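Local structure of ribosomal RNA small subunit methyltransferase E (Legionella pneumophila, 5O95) at residues Gln19-Ser24 / Val65-Ala70; Glu41-Phe46 / Ala55-Val60; His84-Ile89 / Ala193-Pro198; Ile110-Thr115 / Pro151-Pro156. The protein probably methylates N3 of a single uridine in 16S ribosomal RNA, as RsmE enzymes do, with S-adenosyl-L-methionine as methyl donor. All coordinates share one frame; numbering follows the deposited sequence.

Contact 1 (Gln19-Ser24 / Val65-Ala70); sequences QLLELS and VFVRIA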
loop_
_atom_site.group_PDB
_atom_site.type_symbol
_atom_site.label_atom_id
_atom_site.label_comp_id
_atom_site.label_asym_id
_atom_site.label_seq_id
_atom_site.Cartn_x
_atom_site.Cartn_y
_atom_site.Cartn_z
ATOM N N GLN B 19 -3.451 19.709 34.463
ATOM C CA GLN B 19 -3.786 20.913 33.718
ATOM C C GLN B 19 -5.057 20.711 32.909
ATOM O O GLN B 19 -5.372 19.601 32.473
ATOM C CB GLN B 19 -2.644 21.320 32.788
ATOM C CG GLN B 19 -1.479 21.949 33.567
ATOM C CD GLN B 19 -0.290 22.312 32.699
ATOM O OE1 GLN B 19 -0.267 22.026 31.503
ATOM N NE2 GLN B 19 0.710 22.944 33.303
ATOM N N LEU B 20 -5.786 21.805 32.717
ATOM C CA LEU B 20 -6.949 21.833 31.846
ATOM C C LEU B 20 -6.525 22.398 30.499
ATOM O O LEU B 20 -5.870 23.441 30.434
ATOM C CB LEU B 20 -8.057 22.701 32.445
ATOM C CG LEU B 20 -9.395 22.657 31.694
ATOM C CD1 LEU B 20 -10.035 21.282 31.794
ATOM C CD2 LEU B 20 -10.336 23.727 32.243
ATOM N N LEU B 21 -6.886 21.699 29.429
ATOM C CA LEU B 21 -6.521 22.115 28.083
ATOM C C LEU B 21 -7.788 22.263 27.254
ATOM O O LEU B 21 -8.544 21.296 27.095
ATOM C CB LEU B 21 -5.597 21.079 27.450
ATOM C CG LEU B 21 -5.267 21.305 25.977
ATOM C CD1 LEU B 21 -4.523 22.620 25.797
ATOM C CD2 LEU B 21 -4.463 20.130 25.447
ATOM N N GLU B 22 -8.028 23.468 26.743
ATOM C CA GLU B 22 -9.038 23.649 25.715
ATOM C C GLU B 22 -8.427 23.229 24.387
ATOM O O GLU B 22 -7.424 23.803 23.943
ATOM C CB GLU B 22 -9.493 25.103 25.636
ATOM C CG GLU B 22 -10.571 25.300 24.585
ATOM C CD GLU B 22 -11.058 26.727 24.507
ATOM O OE1 GLU B 22 -10.594 27.545 25.318
ATOM O OE2 GLU B 22 -11.900 27.026 23.640
ATOM N N LEU B 23 -9.004 22.212 23.764
ATOM C CA LEU B 23 -8.427 21.747 22.516
ATOM C C LEU B 23 -8.438 22.864 21.491
ATOM O O LEU B 23 -9.287 23.756 21.535
ATOM C CB LEU B 23 -9.224 20.562 21.991
ATOM C CG LEU B 23 -9.190 19.331 22.888
ATOM C CD1 LEU B 23 -9.981 18.221 22.190
ATOM C CD2 LEU B 23 -7.763 18.882 23.150
ATOM N N SER B 24 -7.474 22.809 20.555
ATOM C CA SER B 24 -7.498 23.755 19.454
ATOM C C SER B 24 -8.851 23.661 18.759
ATOM O O SER B 24 -9.493 22.609 18.796
ATOM C CB SER B 24 -6.405 23.416 18.448
ATOM O OG SER B 24 -6.612 22.108 17.904
ATOM N N VAL B 65 -13.983 21.942 23.401
ATOM C CA VAL B 65 -13.741 20.741 24.192
ATOM C C VAL B 65 -12.642 21.065 25.197
ATOM O O VAL B 65 -11.535 21.455 24.799
ATOM C CB VAL B 65 -13.339 19.550 23.313
ATOM C CG1 VAL B 65 -13.136 18.315 24.183
ATOM C CG2 VAL B 65 -14.406 19.282 22.240
ATOM N N PHE B 66 -12.940 20.889 26.492
ATOM C CA PHE B 66 -11.968 21.060 27.570
ATOM C C PHE B 66 -11.592 19.694 28.141
ATOM O O PHE B 66 -12.466 18.936 28.561
ATOM C CB PHE B 66 -12.541 21.939 28.685
ATOM C CG PHE B 66 -12.858 23.332 28.239
ATOM C CD1 PHE B 66 -14.091 23.629 27.678
ATOM C CD2 PHE B 66 -11.918 24.345 28.359
ATOM C CE1 PHE B 66 -14.383 24.913 27.249
ATOM C CE2 PHE B 66 -12.211 25.637 27.941
ATOM C CZ PHE B 66 -13.438 25.917 27.383
ATOM N N VAL B 67 -10.303 19.389 28.158
ATOM C CA VAL B 67 -9.832 18.088 28.620
ATOM C C VAL B 67 -8.919 18.277 29.819
ATOM O O VAL B 67 -8.167 19.249 29.914
ATOM C CB VAL B 67 -9.148 17.259 27.511
ATOM C CG1 VAL B 67 -10.022 17.242 26.268
ATOM C CG2 VAL B 67 -7.735 17.770 27.212
ATOM N N ARG B 68 -8.986 17.327 30.739
ATOM C CA ARG B 68 -8.175 17.353 31.945
ATOM C C ARG B 68 -7.029 16.370 31.749
ATOM O O ARG B 68 -7.262 15.184 31.504
ATOM C CB ARG B 68 -9.031 16.995 33.160
ATOM C CG ARG B 68 -8.279 17.031 34.491
ATOM C CD ARG B 68 -7.818 18.451 34.854
ATOM N NE ARG B 68 -8.939 19.371 35.029
ATOM C CZ ARG B 68 -8.817 20.622 35.468
ATOM N NH1 ARG B 68 -7.618 21.100 35.765
ATOM N NH2 ARG B 68 -9.889 21.397 35.600
ATOM N N ILE B 69 -5.801 16.883 31.782
ATOM C CA ILE B 69 -4.609 16.059 31.629
ATOM C C ILE B 69 -4.374 15.314 32.935
ATOM O O ILE B 69 -4.179 15.937 33.988
ATOM C CB ILE B 69 -3.378 16.916 31.292
ATOM C CG1 ILE B 69 -3.651 17.877 30.132
ATOM C CG2 ILE B 69 -2.178 16.013 31.029
ATOM C CD1 ILE B 69 -3.868 17.205 28.845
ATOM N N ALA B 70 -4.387 13.982 32.878
ATOM C CA ALA B 70 -4.143 13.186 34.079
ATOM C C ALA B 70 -2.679 12.798 34.239
ATOM O O ALA B 70 -2.155 12.793 35.363
ATOM C CB ALA B 70 -4.999 11.919 34.046
HETATM O O HOH W 1 -12.038 23.198 21.664
#
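Leu21 and Val67 sit side by side as a hydrogen-bonded pair where strand 20-22 runs antiparallel to strand 64-74, closing one edge of the five-stranded mixed sheet of the PUA-like domain. Their backbones exchange two bonds, Leu21 N to Val67 O and Val67 N to Leu21 O, and further ladder bonds follow on both sides, from Ile69 N to Gln19 O and from Leu23 N to Val65 O. The tight part is the face carrying Leu21 and Val67. There Leu21 CB rests 3.9 Å from Val67 CG2, and beyond it Leu23 pushes CD1 to 3.7 Å from Val65 CG1 while its CG meets Val67 CG1. Leu43 and Leu45 of strand 42-46 and Ala55 of strand 51-61 pack on this layer.

The other face, with Leu20, Glu22, Phe66 and Arg68, is looser and closer to solvent. Glu22, with CG anti to its backbone N (chi1 -179°) and the chain extended beyond, lies alongside the Phe66 ring, CG over the ring face 4.2 Å from its centroid; its OE2 goes on to Gln64. Arg68 bends at chi2 and chi3, which brings its guanidinium back over Leu20, whose CB lies against one face. The same group reaches Glu58 through NE and the Gly18 carbonyl through NH1. At the far end a water bridges the strands, donating to Leu23 O at 2.8 Å and accepting from Val65 N at 2.9 Å.

Contact 2 (Glu41-Phe46 / Ala55-Val60); sequences EQLTLF and ASIERV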
loop_
_atom_site.group_PDB
_atom_site.type_symbol
_atom_site.label_atom_id
_atom_site.label_comp_id
_atom_site.label_asym_id
_atom_site.label_seq_id
_atom_site.Cartn_x
_atom_site.Cartn_y
_atom_site.Cartn_z
ATOM N N GLU B 41 -15.229 10.772 28.526
ATOM C CA GLU B 41 -14.491 9.866 27.663
ATOM C C GLU B 41 -12.994 10.180 27.676
ATOM O O GLU B 41 -12.570 11.318 27.896
ATOM C CB GLU B 41 -15.038 9.924 26.234
ATOM C CG GLU B 41 -16.509 9.512 26.132
ATOM C CD GLU B 41 -17.005 9.465 24.692
ATOM O OE1 GLU B 41 -16.299 8.896 23.834
ATOM O OE2 GLU B 41 -18.095 10.012 24.424
ATOM N N GLN B 42 -12.195 9.143 27.435
ATOM C CA GLN B 42 -10.745 9.235 27.481
ATOM C C GLN B 42 -10.169 9.599 26.119
ATOM O O GLN B 42 -10.710 9.231 25.069
ATOM C CB GLN B 42 -10.147 7.903 27.924
ATOM C CG GLN B 42 -10.643 7.443 29.278
ATOM C CD GLN B 42 -10.140 8.338 30.384
ATOM O OE1 GLN B 42 -8.970 8.722 30.396
ATOM N NE2 GLN B 42 -11.023 8.693 31.312
ATOM N N LEU B 43 -9.031 10.293 26.152
ATOM C CA LEU B 43 -8.263 10.650 24.969
ATOM C C LEU B 43 -6.789 10.543 25.311
ATOM O O LEU B 43 -6.385 10.767 26.452
ATOM C CB LEU B 43 -8.474 12.128 24.556
ATOM C CG LEU B 43 -9.813 12.606 24.016
ATOM C CD1 LEU B 43 -9.820 14.119 23.856
ATOM C CD2 LEU B 43 -10.065 11.940 22.680
ATOM N N THR B 44 -5.988 10.228 24.311
ATOM C CA THR B 44 -4.539 10.291 24.418
ATOM C C THR B 44 -4.100 11.418 23.507
ATOM O O THR B 44 -4.215 11.306 22.286
ATOM C CB THR B 44 -3.889 8.979 23.989
ATOM O OG1 THR B 44 -4.332 7.900 24.827
ATOM C CG2 THR B 44 -2.357 9.094 24.075
ATOM N N LEU B 45 -3.659 12.531 24.084
ATOM C CA LEU B 45 -3.074 13.576 23.263
ATOM C C LEU B 45 -1.601 13.266 23.066
ATOM O O LEU B 45 -0.976 12.615 23.893
ATOM C CB LEU B 45 -3.197 14.936 23.949
ATOM C CG LEU B 45 -4.584 15.184 24.518
ATOM C CD1 LEU B 45 -4.599 16.515 25.298
ATOM C CD2 LEU B 45 -5.657 15.164 23.430
ATOM N N PHE B 46 -1.047 13.712 21.944
ATOM C CA PHE B 46 0.395 13.674 21.791
ATOM C C PHE B 46 0.822 14.961 21.111
ATOM O O PHE B 46 0.037 15.601 20.407
ATOM C CB PHE B 46 0.869 12.431 21.022
ATOM C CG PHE B 46 0.364 12.381 19.605
ATOM C CD1 PHE B 46 -0.927 11.948 19.352
ATOM C CD2 PHE B 46 1.163 12.814 18.555
ATOM C CE1 PHE B 46 -1.422 11.912 18.041
ATOM C CE2 PHE B 46 0.670 12.775 17.235
ATOM C CZ PHE B 46 -0.621 12.348 16.997
ATOM N N ALA B 55 -5.764 11.872 29.001
ATOM C CA ALA B 55 -6.681 12.960 29.284
ATOM C C ALA B 55 -8.104 12.429 29.274
ATOM O O ALA B 55 -8.390 11.348 28.759
ATOM C CB ALA B 55 -6.548 14.117 28.276
ATOM N N SER B 56 -8.993 13.204 29.865
ATOM C CA SER B 56 -10.409 12.907 29.801
ATOM C C SER B 56 -11.162 14.186 29.497
ATOM O O SER B 56 -10.713 15.297 29.815
ATOM C CB SER B 56 -10.921 12.276 31.084
ATOM O OG SER B 56 -10.738 13.171 32.153
ATOM N N ILE B 57 -12.316 14.020 28.870
ATOM C CA ILE B 57 -13.111 15.169 28.464
ATOM C C ILE B 57 -13.863 15.681 29.681
ATOM O O ILE B 57 -14.681 14.962 30.264
ATOM C CB ILE B 57 -14.062 14.807 27.320
ATOM C CG1 ILE B 57 -13.227 14.399 26.100
ATOM C CG2 ILE B 57 -14.958 15.992 27.015
ATOM C CD1 ILE B 57 -14.037 14.191 24.828
ATOM N N GLU B 58 -13.554 16.908 30.089
ATOM C CA GLU B 58 -14.189 17.483 31.264
ATOM C C GLU B 58 -15.453 18.250 30.917
ATOM O O GLU B 58 -16.394 18.281 31.716
ATOM C CB GLU B 58 -13.205 18.398 31.996
ATOM C CG GLU B 58 -13.649 18.753 33.407
ATOM C CD GLU B 58 -12.535 19.355 34.235
ATOM O OE1 GLU B 58 -12.512 20.596 34.382
ATOM O OE2 GLU B 58 -11.681 18.584 34.729
ATOM N N ARG B 59 -15.510 18.843 29.728
ATOM C CA ARG B 59 -16.645 19.669 29.353
ATOM C C ARG B 59 -16.651 19.825 27.841
ATOM O O ARG B 59 -15.600 20.035 27.229
ATOM C CB ARG B 59 -16.550 21.037 30.041
ATOM C CG ARG B 59 -17.472 22.110 29.490
ATOM C CD ARG B 59 -17.543 23.282 30.463
ATOM N NE ARG B 59 -16.274 23.491 31.158
ATOM C CZ ARG B 59 -15.485 24.548 30.988
ATOM N NH1 ARG B 59 -15.838 25.514 30.149
ATOM N NH2 ARG B 59 -14.346 24.643 31.667
ATOM N N VAL B 60 -17.834 19.693 27.247
ATOM C CA VAL B 60 -18.044 19.936 25.822
ATOM C C VAL B 60 -19.075 21.050 25.713
ATOM O O VAL B 60 -20.262 20.832 25.987
ATOM C CB VAL B 60 -18.514 18.683 25.072
ATOM C CG1 VAL B 60 -18.759 19.014 23.608
ATOM C CG2 VAL B 60 -17.504 17.568 25.193
#
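Leu43 reaches across to Ile57 with one methyl branch, its CD1 stopping 4.1 Å from Ile57 CG1, and the two side chains slant past each other. Leu43 CG lies anti to its own carbonyl carbon (chi1 -68°), with CD1 carried on toward the partner strand. Ile57 holds CG1 in the same relation to its backbone, and this branch also lies against the Glu41 carbonyl, with CG1 3.6 Å from Glu41 O. Further along, Leu45 extends CD1 to 4.3 Å from Ala55 CB.

These residues belong to the beta hairpin of strands 42-46 and 51-61 in the PUA-like domain, whose antiparallel pairing here is short: the segments splay to 126° and register only at Gln42 with Ser56 and Leu43 with Ala55. Ala55 N donates to Leu43 O and Leu43 N to Ala55 O, the latter from above the carbonyl plane, 41° out of it. Ile57 N bonds to Glu41 O at 2.9 Å. Val67 of the next strand packs on Leu43, Leu45 and Ala55 together.

On the opposite face Gln42 folds at chi2, which brings the end of the side chain back toward Ser56 CB and the Ala55 carbonyl. Beyond the pairing, Glu58 and Arg59 both face Phe66 in a classic beta bulge.

Contact 3 (His84-Ile89 / Ala193-Pro198); sequences HLAQAI and ALIIGP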
loop_
_atom_site.group_PDB
_atom_site.type_symbol
_atom_site.label_atom_id
_atom_site.label_comp_id
_atom_site.label_asym_id
_atom_site.label_seq_id
_atom_site.Cartn_x
_atom_site.Cartn_y
_atom_site.Cartn_z
ATOM N N HIS B 84 13.990 9.665 3.881
ATOM C CA HIS B 84 13.485 10.878 3.247
ATOM C C HIS B 84 12.978 10.469 1.866
ATOM O O HIS B 84 13.779 10.162 0.975
ATOM C CB HIS B 84 14.594 11.913 3.122
ATOM C CG HIS B 84 14.134 13.218 2.550
ATOM N ND1 HIS B 84 14.969 14.304 2.425
ATOM C CD2 HIS B 84 12.928 13.615 2.079
ATOM C CE1 HIS B 84 14.299 15.316 1.901
ATOM N NE2 HIS B 84 13.058 14.923 1.679
ATOM N N LEU B 85 11.652 10.465 1.709
ATOM C CA LEU B 85 10.984 10.088 0.473
ATOM C C LEU B 85 10.761 11.332 -0.366
ATOM O O LEU B 85 10.190 12.310 0.120
ATOM C CB LEU B 85 9.612 9.497 0.801
ATOM C CG LEU B 85 8.760 9.260 -0.451
ATOM C CD1 LEU B 85 9.406 8.259 -1.440
ATOM C CD2 LEU B 85 7.351 8.810 -0.037
ATOM N N ALA B 86 11.193 11.280 -1.630
ATOM C CA ALA B 86 10.923 12.340 -2.597
ATOM C C ALA B 86 9.973 11.714 -3.605
ATOM O O ALA B 86 10.372 10.823 -4.358
ATOM C CB ALA B 86 12.214 12.817 -3.265
ATOM N N GLN B 87 8.700 12.109 -3.556
ATOM C CA GLN B 87 7.640 11.450 -4.316
ATOM C C GLN B 87 7.203 12.395 -5.418
ATOM O O GLN B 87 6.743 13.505 -5.130
ATOM C CB GLN B 87 6.445 11.142 -3.406
ATOM C CG GLN B 87 5.288 10.427 -4.105
ATOM C CD GLN B 87 5.609 8.973 -4.449
ATOM O OE1 GLN B 87 6.503 8.380 -3.866
ATOM N NE2 GLN B 87 4.878 8.399 -5.411
ATOM N N ALA B 88 7.327 11.953 -6.669
ATOM C CA ALA B 88 6.927 12.807 -7.780
ATOM C C ALA B 88 5.431 13.089 -7.712
ATOM O O ALA B 88 4.632 12.213 -7.366
ATOM C CB ALA B 88 7.279 12.129 -9.097
ATOM N N ILE B 89 5.053 14.328 -8.034
ATOM C CA ILE B 89 3.643 14.689 -8.014
ATOM C C ILE B 89 2.905 13.950 -9.125
ATOM O O ILE B 89 3.497 13.522 -10.121
ATOM C CB ILE B 89 3.431 16.215 -8.060
ATOM C CG1 ILE B 89 4.038 16.814 -9.331
ATOM C CG2 ILE B 89 4.032 16.856 -6.813
ATOM C CD1 ILE B 89 3.715 18.312 -9.519
ATOM N N ALA B 193 17.849 8.554 1.392
ATOM C CA ALA B 193 17.018 9.354 0.502
ATOM C C ALA B 193 16.541 8.434 -0.608
ATOM O O ALA B 193 17.329 7.652 -1.145
ATOM C CB ALA B 193 17.795 10.534 -0.086
ATOM N N LEU B 194 15.246 8.474 -0.891
ATOM C CA LEU B 194 14.645 7.623 -1.913
ATOM C C LEU B 194 13.830 8.492 -2.851
ATOM O O LEU B 194 12.884 9.157 -2.416
ATOM C CB LEU B 194 13.719 6.593 -1.263
ATOM C CG LEU B 194 12.869 5.735 -2.190
ATOM C CD1 LEU B 194 13.755 4.804 -2.994
ATOM C CD2 LEU B 194 11.841 4.975 -1.350
ATOM N N ILE B 195 14.174 8.449 -4.136
ATOM C CA ILE B 195 13.446 9.153 -5.185
ATOM C C ILE B 195 12.511 8.165 -5.869
ATOM O O ILE B 195 12.961 7.152 -6.415
ATOM C CB ILE B 195 14.408 9.762 -6.214
ATOM C CG1 ILE B 195 15.284 10.827 -5.555
ATOM C CG2 ILE B 195 13.610 10.391 -7.360
ATOM C CD1 ILE B 195 16.300 11.432 -6.475
ATOM N N ILE B 196 11.216 8.465 -5.852
ATOM C CA ILE B 196 10.225 7.755 -6.656
ATOM C C ILE B 196 9.743 8.726 -7.712
ATOM O O ILE B 196 9.182 9.778 -7.379
ATOM C CB ILE B 196 9.051 7.293 -5.795
ATOM C CG1 ILE B 196 9.608 6.523 -4.601
ATOM C CG2 ILE B 196 8.040 6.504 -6.632
ATOM C CD1 ILE B 196 8.865 5.329 -4.261
ATOM N N GLY B 197 9.973 8.387 -8.983
ATOM C CA GLY B 197 9.558 9.229 -10.076
ATOM C C GLY B 197 8.133 8.973 -10.514
ATOM O O GLY B 197 7.405 8.158 -9.944
ATOM N N PRO B 198 7.710 9.687 -11.553
ATOM C CA PRO B 198 6.368 9.485 -12.099
ATOM C C PRO B 198 6.320 8.197 -12.902
ATOM O O PRO B 198 7.338 7.571 -13.203
ATOM C CB PRO B 198 6.185 10.695 -13.023
ATOM C CG PRO B 198 7.599 10.975 -13.521
ATOM C CD PRO B 198 8.506 10.646 -12.338
#
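Ala86 and Ile196 share the middle of a parallel ladder in which the backbone donors and acceptors between the strands are paired in alternation. Leu194 N gives to His84 O, Ala86 N to Leu194 O, Ile196 N to Ala86 O, and Ala88 N to Ile196 O, all at 2.8 to 2.9 Å. The last is the most bent, at 152°, where the chain turns into Gly197 and Pro198. The outward backbone groups of Leu85 and Gln87 bond to the strand 109-114.

His84 has both ring nitrogens occupied, ND1 by Glu168 and NE2 by the Thr111 hydroxyl, which fixes the rotation of the imidazole. Gln87 fares differently: its chain bends at chi2 (72°), which sets OE1 against Ile196, 3.4 Å from CB, and this buried oxygen has no partner in the model. Leu85 CD1 comes up to Ile196 CG1 at 3.6 Å on the same face, and Ala88 CB touches Pro198 CD at 3.8 Å.

Gly197, seen to bind S-adenosyl-L-methionine although no cofactor occupies this chain, directly follows the strand, and Ile196 packs beside Leu174 of the same site. Gly197 and Leu174 probably belong, with Leu220, Gly221 and Leu225, to the trefoil-knot cofactor site of the SPOUT fold.

Contact 4 (Ile110-Thr115 / Pro151-Pro156); sequences ITPLIT and PELRQP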
loop_
_atom_site.group_PDB
_atom_site.type_symbol
_atom_site.label_atom_id
_atom_site.label_comp_id
_atom_site.label_asym_id
_atom_site.label_seq_id
_atom_site.Cartn_x
_atom_site.Cartn_y
_atom_site.Cartn_z
ATOM N N ILE B 110 9.250 13.915 3.916
ATOM C CA ILE B 110 8.606 13.757 2.613
ATOM C C ILE B 110 8.786 15.050 1.835
ATOM O O ILE B 110 8.424 16.117 2.336
ATOM C CB ILE B 110 7.097 13.469 2.741
ATOM C CG1 ILE B 110 6.833 12.283 3.655
ATOM C CG2 ILE B 110 6.505 13.195 1.344
ATOM C CD1 ILE B 110 5.420 12.250 4.193
ATOM N N THR B 111 9.285 14.951 0.601
ATOM C CA THR B 111 9.358 16.096 -0.314
ATOM C C THR B 111 8.520 15.818 -1.553
ATOM O O THR B 111 8.796 14.842 -2.268
ATOM C CB THR B 111 10.809 16.384 -0.735
ATOM O OG1 THR B 111 11.579 16.770 0.408
ATOM C CG2 THR B 111 10.852 17.505 -1.792
ATOM N N PRO B 112 7.490 16.607 -1.846
ATOM C CA PRO B 112 6.837 16.498 -3.158
ATOM C C PRO B 112 7.834 16.921 -4.223
ATOM O O PRO B 112 8.511 17.936 -4.090
ATOM C CB PRO B 112 5.661 17.481 -3.054
ATOM C CG PRO B 112 5.464 17.697 -1.551
ATOM C CD PRO B 112 6.843 17.603 -0.981
ATOM N N LEU B 113 7.952 16.110 -5.271
ATOM C CA LEU B 113 9.002 16.271 -6.258
ATOM C C LEU B 113 8.387 16.628 -7.603
ATOM O O LEU B 113 7.369 16.058 -8.000
ATOM C CB LEU B 113 9.798 14.967 -6.381
ATOM C CG LEU B 113 11.129 15.016 -7.132
ATOM C CD1 LEU B 113 12.130 15.954 -6.438
ATOM C CD2 LEU B 113 11.699 13.616 -7.260
ATOM N N ILE B 114 9.008 17.574 -8.300
ATOM C CA ILE B 114 8.627 17.925 -9.666
ATOM C C ILE B 114 9.740 17.443 -10.570
ATOM O O ILE B 114 10.911 17.787 -10.363
ATOM C CB ILE B 114 8.397 19.439 -9.813
ATOM C CG1 ILE B 114 7.408 19.912 -8.743
ATOM C CG2 ILE B 114 7.890 19.741 -11.212
ATOM C CD1 ILE B 114 7.408 21.425 -8.545
ATOM N N THR B 115 9.383 16.606 -11.549
ATOM C CA THR B 115 10.316 16.054 -12.510
ATOM C C THR B 115 9.754 16.290 -13.901
ATOM O O THR B 115 8.610 16.727 -14.066
ATOM C CB THR B 115 10.557 14.552 -12.282
ATOM O OG1 THR B 115 9.478 13.801 -12.847
ATOM C CG2 THR B 115 10.667 14.235 -10.801
ATOM N N PRO B 151 6.156 13.402 10.735
ATOM C CA PRO B 151 7.183 13.478 9.691
ATOM C C PRO B 151 7.324 14.906 9.201
ATOM O O PRO B 151 6.362 15.671 9.188
ATOM C CB PRO B 151 6.628 12.592 8.555
ATOM C CG PRO B 151 5.452 11.878 9.077
ATOM C CD PRO B 151 5.089 12.437 10.454
ATOM N N GLU B 152 8.540 15.259 8.787
ATOM C CA GLU B 152 8.764 16.553 8.158
ATOM C C GLU B 152 8.174 16.537 6.753
ATOM O O GLU B 152 8.435 15.624 5.967
ATOM C CB GLU B 152 10.265 16.847 8.099
ATOM C CG GLU B 152 10.610 18.222 7.534
ATOM C CD GLU B 152 12.102 18.514 7.564
ATOM O OE1 GLU B 152 12.877 17.643 8.011
ATOM O OE2 GLU B 152 12.499 19.615 7.137
ATOM N N LEU B 153 7.354 17.542 6.437
ATOM C CA LEU B 153 6.805 17.706 5.098
ATOM C C LEU B 153 7.523 18.913 4.520
ATOM O O LEU B 153 7.384 20.030 5.029
ATOM C CB LEU B 153 5.291 17.903 5.132
ATOM C CG LEU B 153 4.627 18.278 3.795
ATOM C CD1 LEU B 153 4.873 17.212 2.750
ATOM C CD2 LEU B 153 3.124 18.468 3.992
ATOM N N ARG B 154 8.343 18.673 3.510
ATOM C CA ARG B 154 9.154 19.719 2.914
ATOM C C ARG B 154 8.405 20.385 1.770
ATOM O O ARG B 154 7.498 19.810 1.173
ATOM C CB ARG B 154 10.462 19.129 2.389
ATOM C CG ARG B 154 11.391 18.622 3.463
ATOM C CD ARG B 154 12.353 19.697 3.908
ATOM N NE ARG B 154 13.510 19.126 4.586
ATOM C CZ ARG B 154 14.645 18.795 3.977
ATOM N NH1 ARG B 154 14.781 18.981 2.669
ATOM N NH2 ARG B 154 15.646 18.277 4.675
ATOM N N GLN B 155 8.800 21.619 1.477
ATOM C CA GLN B 155 8.234 22.332 0.338
ATOM C C GLN B 155 8.593 21.606 -0.962
ATOM O O GLN B 155 9.686 21.037 -1.075
ATOM C CB GLN B 155 8.774 23.756 0.311
ATOM C CG GLN B 155 8.218 24.625 1.417
ATOM C CD GLN B 155 6.712 24.766 1.332
ATOM O OE1 GLN B 155 6.156 25.016 0.258
ATOM N NE2 GLN B 155 6.042 24.594 2.464
ATOM N N PRO B 156 7.698 21.592 -1.952
ATOM C CA PRO B 156 8.023 20.935 -3.224
ATOM C C PRO B 156 9.254 21.555 -3.871
ATOM O O PRO B 156 9.487 22.762 -3.783
ATOM C CB PRO B 156 6.771 21.167 -4.076
ATOM C CG PRO B 156 5.669 21.349 -3.079
ATOM C CD PRO B 156 6.315 22.099 -1.939
HETATM O O HOH W 2 13.211 18.904 0.249
#
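Two backbone bonds of 2.8 Å lace Ile110 into the neighbouring strand in parallel, Ile110 N donating to Glu152 O and Arg154 N to Ile110 O. The regular pairing breaks at the prolines, which lack an N-H, and resumes where Pro112 bonds to Val157. Pro112 and Pro156 slant past each other, Pro112 CB 3.9 Å from Pro156 CG. Pro112 CD also presses to 3.2 Å from Arg154 O, a buried carbonyl lacking a modelled partner. Leu153 aims CD1 back at the Pro112 ring and the Ile110 side chain, and Met99 of helix 94-104 touches Leu153 and Ile110.

On the other side Thr111 holds OG1 anti to its carbonyl carbon (chi1 -64°), and OG1 lies 3.3 Å from Arg154 CB. That hydroxyl pairs with His84 NE2 and with a water at 2.7 Å, which accepts in turn from Arg154 NH1. The guanidinium has a second partner: Arg154 NE closes a salt bridge of 2.8 Å to Glu152 OE2, which is met from above the carboxylate plane yet lies near the guanidinium plane.

Helix 124-145 connects the two strands and sets Met127 on Pro156 and Cys142 on Pro151: a beta-alpha-beta unit at the edge of the parallel sheet in the SPOUT domain.

The four contacts fall into two separate sheets. Contacts 1 and 2, with centres 7 Å apart, share the PUA-like sheet, where strands 51-61 and 64-74 are joined, probably by hydrogen bonds from Glu58 N to Phe66 O and Arg68 N to Ser56 O. Contacts 3 and 4, with centres 8 Å apart, share the parallel sheet of the methyltransferase domain, where Leu85 O meets Thr111 N. Between the domains, contacts 1 and 3 lie about 39 Å apart centre to centre, and contacts 2 and 4 come within about 8 Å at their nearest atoms. Only contact 3 includes a cofactor-binding residue, Gly197; the Pro112 side chain of contact 4 is about 12 Å from it.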